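Local structure of isomaltodextranase (Arthrobacter globiformis, 5AWO) at residues 276-281 and 334-339. The protein hydrolyses alpha-1,6-glucosidic linkages in dextran-like polysaccharides, releasing successive isomaltose units from the non-reducing ends of the chains. Residues are numbered along the deposited sequence; the frame is centred on the assembly and turned at random.
Sequences DRLSGM and NLMVAA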
loop_
_atom_site.group_PDB
_atom_site.type_symbol
_atom_site.label_atom_id
_atom_site.label_comp_id
_atom_site.label_asym_id
_atom_site.label_seq_id
_atom_site.Cartn_x
_atom_site.Cartn_y
_atom_site.Cartn_z
ATOM N N ASP A 276 3.611 -22.350 1.586
ATOM C CA ASP A 276 3.532 -22.176 3.017
ATOM C C ASP A 276 3.767 -20.714 3.435
ATOM O O ASP A 276 3.115 -20.223 4.322
ATOM C CB ASP A 276 4.458 -23.139 3.778
ATOM C CG ASP A 276 4.153 -23.180 5.273
ATOM O OD1 ASP A 276 2.990 -23.383 5.659
ATOM O OD2 ASP A 276 5.072 -22.915 6.070
ATOM N N ARG A 277 4.644 -20.001 2.726
ATOM C CA ARG A 277 4.853 -18.591 3.024
ATOM C C ARG A 277 3.728 -17.708 2.458
ATOM O O ARG A 277 3.403 -16.680 3.070
ATOM C CB ARG A 277 6.204 -18.126 2.520
ATOM C CG ARG A 277 7.327 -18.638 3.425
ATOM C CD ARG A 277 7.607 -17.607 4.526
ATOM N NE ARG A 277 8.247 -18.233 5.633
ATOM C CZ ARG A 277 8.714 -17.615 6.685
ATOM N NH1 ARG A 277 8.745 -16.294 6.744
ATOM N NH2 ARG A 277 9.210 -18.330 7.668
ATOM N N LEU A 278 3.107 -18.119 1.363
ATOM C CA LEU A 278 2.008 -17.351 0.797
ATOM C C LEU A 278 0.705 -17.476 1.578
ATOM O O LEU A 278 -0.074 -16.510 1.637
ATOM C CB LEU A 278 1.778 -17.757 -0.660
ATOM C CG LEU A 278 0.922 -16.787 -1.502
ATOM C CD1 LEU A 278 1.743 -15.588 -1.945
ATOM C CD2 LEU A 278 0.301 -17.496 -2.699
ATOM N N SER A 279 0.450 -18.655 2.142
ATOM C CA SER A 279 -0.864 -19.004 2.677
ATOM C C SER A 279 -0.852 -19.777 3.987
ATOM O O SER A 279 -1.904 -19.968 4.582
ATOM C CB SER A 279 -1.589 -19.802 1.581
ATOM O OG SER A 279 -2.964 -20.013 1.861
ATOM N N GLY A 280 0.326 -20.208 4.426
ATOM C CA GLY A 280 0.454 -21.071 5.609
ATOM C C GLY A 280 1.036 -20.379 6.819
ATOM O O GLY A 280 0.738 -19.208 7.101
ATOM N N MET A 281 1.818 -21.149 7.575
ATOM C CA MET A 281 2.496 -20.748 8.824
ATOM C C MET A 281 1.564 -20.678 10.007
ATOM O O MET A 281 1.663 -21.491 10.940
ATOM C CB MET A 281 3.275 -19.440 8.681
ATOM C CG MET A 281 4.391 -19.517 7.665
ATOM S SD MET A 281 5.093 -17.908 7.252
ATOM C CE MET A 281 3.730 -17.200 6.360
ATOM N N ASN A 334 -1.731 -13.148 -8.827
ATOM C CA ASN A 334 -3.099 -12.652 -8.748
ATOM C C ASN A 334 -3.416 -12.024 -7.383
ATOM O O ASN A 334 -4.156 -11.020 -7.294
ATOM C CB ASN A 334 -4.098 -13.781 -9.026
ATOM C CG ASN A 334 -4.161 -14.199 -10.481
ATOM O OD1 ASN A 334 -3.726 -13.467 -11.380
ATOM N ND2 ASN A 334 -4.699 -15.400 -10.726
ATOM N N LEU A 335 -2.868 -12.575 -6.309
ATOM C CA LEU A 335 -3.092 -11.996 -4.991
ATOM C C LEU A 335 -2.455 -10.619 -4.874
ATOM O O LEU A 335 -3.071 -9.682 -4.356
ATOM C CB LEU A 335 -2.536 -12.922 -3.890
ATOM C CG LEU A 335 -2.709 -12.410 -2.453
ATOM C CD1 LEU A 335 -4.164 -12.210 -2.050
ATOM C CD2 LEU A 335 -2.016 -13.370 -1.452
ATOM N N MET A 336 -1.217 -10.488 -5.331
ATOM C CA MET A 336 -0.528 -9.193 -5.245
ATOM C C MET A 336 -1.298 -8.143 -6.041
ATOM O O MET A 336 -1.507 -7.011 -5.575
ATOM C CB MET A 336 0.927 -9.278 -5.755
ATOM C CG MET A 336 1.814 -10.306 -5.052
ATOM S SD MET A 336 1.943 -10.032 -3.274
ATOM C CE MET A 336 3.035 -11.395 -2.887
ATOM N N VAL A 337 -1.718 -8.517 -7.241
ATOM C CA VAL A 337 -2.454 -7.576 -8.083
ATOM C C VAL A 337 -3.820 -7.238 -7.466
ATOM O O VAL A 337 -4.233 -6.056 -7.396
ATOM C CB VAL A 337 -2.605 -8.104 -9.528
ATOM C CG1 VAL A 337 -3.577 -7.255 -10.343
ATOM C CG2 VAL A 337 -1.251 -8.185 -10.172
ATOM N N ALA A 338 -4.553 -8.240 -6.997
ATOM C CA ALA A 338 -5.862 -8.007 -6.386
ATOM C C ALA A 338 -5.770 -6.994 -5.253
ATOM O O ALA A 338 -6.661 -6.141 -5.079
ATOM C CB ALA A 338 -6.468 -9.306 -5.889
ATOM N N ALA A 339 -4.705 -7.074 -4.461
ATOM C CA ALA A 339 -4.585 -6.250 -3.285
ATOM C C ALA A 339 -3.953 -4.876 -3.549
ATOM O O ALA A 339 -3.879 -4.034 -2.633
ATOM C CB ALA A 339 -3.782 -6.998 -2.231
#
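Leu278 meets the helix at 334-339 with a single methyl: its CD1 lies 4.4 Å from CD2 of Leu335 and 4.5 Å from CE of Met336, so one branch of the leucine faces the ends of two neighbouring side chains. The touch is light, 96 Å² in all, and the backbones stay well apart, Leu278 CA and Leu335 CA being 9.4 Å from each other. Leucine and methionine suit such a spacing of backbones, since they carry methyls far from the main chain and bring no polar group into a buried place. The CB of Leu335 heads toward the 276-281 segment, and the anti chi1 (180°) sets the CD2 branch against Leu278; the unbranched Met336 bends at chi1 and chi2, then runs straight through SD (chi3 -180°) to bring CE to the same leucine.

Helix 326-339 leads into strand 343-345 of the parallel beta barrel, the TIM barrel of this family 27 glycoside hydrolase, and Met336 also packs on Leu343 of that strand. Leu335 also touches Phe296 and Phe299 of helix 295-302 and Phe410 of strand 405-410. Asn334, buried, suits its site because an amide offers both donor and acceptor, hydrogen-bonded here to Ser460 and Trp440. Gly280 N bonds to Asp276 O, and Met281 N reaches Asp276 OD1 at 3.2 Å, approaching from above the carboxylate plane; glycine suits position 280, where a CB would crowd that OD1.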